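Local coordinates for DUF4974 domain-containing protein (Parabacteroides distasonis, PDB 4M0N) that probably acts as a FecR-type anti-sigma factor, this piece being the part that carries its FecR domain and C-terminal FecR domain, at residues Phe80-Asp88 against Phe96-Met107. The protein carries 1 engineered substitution. Numbering follows the deposited sequence.
Sequences FIVRTRQAD and FNVKAYQEDELM
T84 and M107 meet because of their torsions: chi1 of 73° sets T84 OG1 between its backbone N and carbonyl carbon, while M107 has CG anti to its N and bends at chi2 (-93°), bringing its methyl CE to 3.7 Å from T84 OG1. The contact is face-to-face packing of a beta sandwich in the FecR domain: strand 80-83 belongs to one sheet, strands 94-100 and 106-111 to the other, and no direct hydrogen bond joins the two segments. V98 and V82 have their CA atoms 8.4 Å apart, a spacing filled by side chains. V82 CG2 lies at the edge of the F96 ring, close to its plane, 4.0 Å from CE2. Further along, T84 CG2 comes to 4.0 Å from V98 CG1 and also touches A100 CB, and A87 CB, 4.0 Å from M107 CE, meets the same methyl that T84 OG1 approaches, from the same side. The turn between strands 80-83 and 88-91 is fixed by A87 O, which accepts from both T84 N and T84 OG1, the hydroxyl bond lying in the carbonyl plane on a lone pair. With an alanine here in place of T84, OG1 and CG2 are gone, A87 O would probably keep the backbone N but lose its hydroxyl donor, and a gap is likely to open beside V98 CG1, A100 CB and the M107 methyl. In the loop after strand 80-83, the Q86 and M107 side chains run alongside each other with opposite headings, Q86 NE2 passing 3.8 Å from M107 CB while it hydrogen-bonds N137 OD1. The other end of this amide is bridged through water: one water donates to both Q86 OE1 and A100 O, at 2.8 Å each.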
loop_
_atom_site.group_PDB
_atom_site.type_symbol
_atom_site.label_atom_id
_atom_site.label_comp_id
_atom_site.label_asym_id
_atom_site.label_seq_id
_atom_site.Cartn_x
_atom_site.Cartn_y
_atom_site.Cartn_z
ATOM N N PHE A 80 -13.798 13.542 5.194
ATOM C CA PHE A 80 -13.533 12.131 5.423
ATOM C C PHE A 80 -12.071 12.034 5.831
ATOM O O PHE A 80 -11.234 12.599 5.151
ATOM C CB PHE A 80 -13.740 11.374 4.109
ATOM C CG PHE A 80 -13.721 9.891 4.255
ATOM C CD1 PHE A 80 -12.511 9.186 4.314
ATOM C CD2 PHE A 80 -14.915 9.178 4.296
ATOM C CE1 PHE A 80 -12.518 7.805 4.445
ATOM C CE2 PHE A 80 -14.917 7.800 4.441
ATOM C CZ PHE A 80 -13.717 7.108 4.507
ATOM N N ILE A 81 -11.791 11.328 6.918
ATOM C CA ILE A 81 -10.415 11.176 7.387
ATOM C C ILE A 81 -10.030 9.715 7.480
ATOM O O ILE A 81 -10.689 8.906 8.176
ATOM C CB ILE A 81 -10.201 11.860 8.738
ATOM C CG1 ILE A 81 -10.440 13.361 8.614
ATOM C CG2 ILE A 81 -8.791 11.541 9.243
ATOM C CD1 ILE A 81 -10.254 14.132 9.906
ATOM N N VAL A 82 -8.961 9.361 6.780
ATOM C CA VAL A 82 -8.361 8.048 6.983
ATOM C C VAL A 82 -7.211 8.267 7.967
ATOM O O VAL A 82 -6.230 8.933 7.648
ATOM C CB VAL A 82 -7.827 7.439 5.688
ATOM C CG1 VAL A 82 -7.099 6.118 6.010
ATOM C CG2 VAL A 82 -8.945 7.239 4.676
ATOM N N ARG A 83 -7.359 7.717 9.155
ATOM C CA ARG A 83 -6.374 7.870 10.215
ATOM C C ARG A 83 -5.478 6.657 10.277
ATOM O O ARG A 83 -5.913 5.529 10.578
ATOM C CB ARG A 83 -7.056 8.078 11.565
ATOM C CG ARG A 83 -6.105 8.131 12.762
ATOM C CD ARG A 83 -6.749 8.898 13.902
ATOM N NE ARG A 83 -6.945 10.286 13.525
ATOM C CZ ARG A 83 -7.826 11.112 14.075
ATOM N NH1 ARG A 83 -8.589 10.721 15.096
ATOM N NH2 ARG A 83 -7.907 12.366 13.632
ATOM N N THR A 84 -4.222 6.914 9.964
ATOM C CA THR A 84 -3.175 5.953 10.127
ATOM C C THR A 84 -2.213 6.418 11.212
ATOM O O THR A 84 -2.221 7.573 11.647
ATOM C CB THR A 84 -2.392 5.737 8.842
ATOM O OG1 THR A 84 -1.560 6.883 8.594
ATOM C CG2 THR A 84 -3.303 5.482 7.678
ATOM N N ARG A 85 -1.388 5.489 11.651
ATOM C CA ARG A 85 -0.445 5.824 12.688
ATOM C C ARG A 85 0.397 7.042 12.300
ATOM O O ARG A 85 0.662 7.889 13.152
ATOM C CB ARG A 85 0.450 4.633 13.017
ATOM C CG ARG A 85 1.392 4.905 14.194
ATOM C CD ARG A 85 2.406 3.783 14.410
ATOM N NE ARG A 85 3.318 3.572 13.275
ATOM C CZ ARG A 85 4.467 4.220 13.055
ATOM N NH1 ARG A 85 4.905 5.163 13.887
ATOM N NH2 ARG A 85 5.199 3.918 11.985
ATOM N N GLN A 86 0.823 7.098 11.037
ATOM C CA GLN A 86 1.771 8.092 10.554
ATOM C C GLN A 86 1.120 9.431 10.196
ATOM O O GLN A 86 1.790 10.468 10.197
ATOM C CB GLN A 86 2.468 7.554 9.326
ATOM C CG GLN A 86 3.272 6.287 9.596
ATOM C CD GLN A 86 2.552 5.015 9.173
ATOM O OE1 GLN A 86 1.304 4.916 9.234
ATOM N NE2 GLN A 86 3.340 4.012 8.775
ATOM N N ALA A 87 -0.159 9.377 9.826
ATOM C CA ALA A 87 -0.773 10.506 9.144
ATOM C C ALA A 87 -2.251 10.386 9.107
ATOM O O ALA A 87 -2.802 9.291 9.051
ATOM C CB ALA A 87 -0.296 10.571 7.702
ATOM N N ASP A 88 -2.902 11.530 9.083
ATOM C CA ASP A 88 -4.287 11.568 8.672
ATOM C C ASP A 88 -4.365 11.970 7.221
ATOM O O ASP A 88 -3.718 12.938 6.793
ATOM C CB ASP A 88 -5.070 12.615 9.465
ATOM C CG ASP A 88 -5.406 12.204 10.897
ATOM O OD1 ASP A 88 -5.270 11.037 11.276
ATOM O OD2 ASP A 88 -5.931 13.063 11.663
ATOM N N PHE A 96 -8.212 7.733 -3.680
ATOM C CA PHE A 96 -6.794 7.693 -3.343
ATOM C C PHE A 96 -6.433 6.401 -2.654
ATOM O O PHE A 96 -7.286 5.757 -2.011
ATOM C CB PHE A 96 -6.429 8.863 -2.443
ATOM C CG PHE A 96 -7.267 8.928 -1.191
ATOM C CD1 PHE A 96 -8.535 9.494 -1.212
ATOM C CD2 PHE A 96 -6.794 8.408 -0.007
ATOM C CE1 PHE A 96 -9.323 9.506 -0.068
ATOM C CE2 PHE A 96 -7.597 8.395 1.144
ATOM C CZ PHE A 96 -8.856 8.975 1.109
ATOM N N ASN A 97 -5.158 6.036 -2.818
ATOM C CA ASN A 97 -4.559 4.886 -2.156
ATOM C C ASN A 97 -3.744 5.284 -0.953
ATOM O O ASN A 97 -2.992 6.239 -0.983
ATOM C CB ASN A 97 -3.598 4.187 -3.137
ATOM C CG ASN A 97 -3.317 2.757 -2.770
ATOM O OD1 ASN A 97 -4.164 1.866 -2.978
ATOM N ND2 ASN A 97 -2.088 2.496 -2.313
ATOM N N VAL A 98 -3.889 4.512 0.126
ATOM C CA VAL A 98 -3.077 4.688 1.320
ATOM C C VAL A 98 -2.427 3.347 1.592
ATOM O O VAL A 98 -3.103 2.349 1.832
ATOM C CB VAL A 98 -3.928 5.071 2.537
ATOM C CG1 VAL A 98 -3.052 5.273 3.723
ATOM C CG2 VAL A 98 -4.752 6.328 2.257
ATOM N N LYS A 99 -1.113 3.344 1.500
ATOM C CA LYS A 99 -0.335 2.125 1.756
ATOM C C LYS A 99 0.452 2.383 3.007
ATOM O O LYS A 99 1.428 3.162 3.003
ATOM C CB LYS A 99 0.571 1.792 0.592
ATOM C CG LYS A 99 1.267 0.465 0.806
ATOM C CD LYS A 99 2.130 0.118 -0.361
ATOM C CE LYS A 99 2.804 -1.219 -0.089
ATOM N NZ LYS A 99 3.447 -1.629 -1.357
ATOM N N ALA A 100 0.069 1.725 4.103
ATOM C CA ALA A 100 0.602 2.037 5.446
ATOM C C ALA A 100 0.661 0.786 6.301
ATOM O O ALA A 100 0.098 0.717 7.360
ATOM C CB ALA A 100 -0.235 3.127 6.123
ATOM N N TYR A 101 1.327 -0.221 5.788
ATOM C CA TYR A 101 1.519 -1.466 6.525
ATOM C C TYR A 101 2.501 -1.176 7.665
ATOM O O TYR A 101 3.612 -0.635 7.467
ATOM C CB TYR A 101 2.087 -2.572 5.631
ATOM C CG TYR A 101 1.113 -3.123 4.642
ATOM C CD1 TYR A 101 0.190 -4.098 5.004
ATOM C CD2 TYR A 101 1.103 -2.671 3.336
ATOM C CE1 TYR A 101 -0.712 -4.619 4.094
ATOM C CE2 TYR A 101 0.227 -3.200 2.429
ATOM C CZ TYR A 101 -0.685 -4.149 2.802
ATOM O OH TYR A 101 -1.537 -4.659 1.868
ATOM N N GLN A 102 2.100 -1.582 8.860
ATOM C CA GLN A 102 2.931 -1.325 10.036
ATOM C C GLN A 102 4.281 -2.029 9.986
ATOM O O GLN A 102 5.276 -1.498 10.536
ATOM C CB GLN A 102 2.143 -1.599 11.333
ATOM C CG GLN A 102 1.828 -3.047 11.624
ATOM C CD GLN A 102 0.898 -3.267 12.839
ATOM O OE1 GLN A 102 0.452 -2.335 13.541
ATOM N NE2 GLN A 102 0.612 -4.514 13.082
ATOM N N GLU A 103 4.353 -3.164 9.284
ATOM C CA GLU A 103 5.622 -3.880 9.060
ATOM C C GLU A 103 6.582 -3.343 7.978
ATOM O O GLU A 103 7.694 -3.875 7.810
ATOM C CB GLU A 103 5.346 -5.365 8.774
ATOM C CG GLU A 103 4.636 -5.681 7.469
ATOM C CD GLU A 103 3.138 -5.828 7.593
ATOM O OE1 GLU A 103 2.584 -5.167 8.564
ATOM O OE2 GLU A 103 2.543 -6.615 6.734
ATOM N N ASP A 104 6.184 -2.314 7.235
ATOM C CA ASP A 104 6.960 -1.851 6.086
ATOM C C ASP A 104 7.777 -0.618 6.475
ATOM O O ASP A 104 7.407 0.131 7.372
ATOM C CB ASP A 104 6.061 -1.443 4.918
ATOM C CG ASP A 104 5.424 -2.627 4.185
ATOM O OD1 ASP A 104 5.582 -3.791 4.642
ATOM O OD2 ASP A 104 4.754 -2.365 3.129
ATOM N N GLU A 105 8.854 -0.412 5.749
ATOM C CA GLU A 105 9.699 0.756 5.951
ATOM C C GLU A 105 9.050 2.012 5.368
ATOM O O GLU A 105 9.346 3.109 5.825
ATOM C CB GLU A 105 11.120 0.546 5.390
ATOM C CG GLU A 105 11.259 0.430 3.880
ATOM C CD GLU A 105 12.701 0.546 3.403
ATOM O OE1 GLU A 105 13.590 -0.098 4.005
ATOM O OE2 GLU A 105 12.945 1.281 2.418
ATOM N N LEU A 106 8.169 1.862 4.378
ATOM C CA LEU A 106 7.563 3.018 3.747
ATOM C C LEU A 106 6.061 3.059 3.896
ATOM O O LEU A 106 5.407 2.009 3.957
ATOM C CB LEU A 106 7.883 3.058 2.260
ATOM C CG LEU A 106 9.339 2.964 1.823
ATOM C CD1 LEU A 106 9.452 2.818 0.307
ATOM C CD2 LEU A 106 10.061 4.203 2.298
ATOM N N MET A 107 5.523 4.279 3.949
ATOM C CA MET A 107 4.110 4.545 3.849
ATOM C C MET A 107 3.906 5.515 2.680
ATOM O O MET A 107 4.745 6.358 2.434
ATOM C CB MET A 107 3.642 5.147 5.165
ATOM C CG MET A 107 2.224 5.606 5.230
ATOM S SD MET A 107 1.969 7.333 4.819
ATOM C CE MET A 107 0.274 7.411 5.399
HETATM O O HOH W 1 0.303 2.325 9.590
#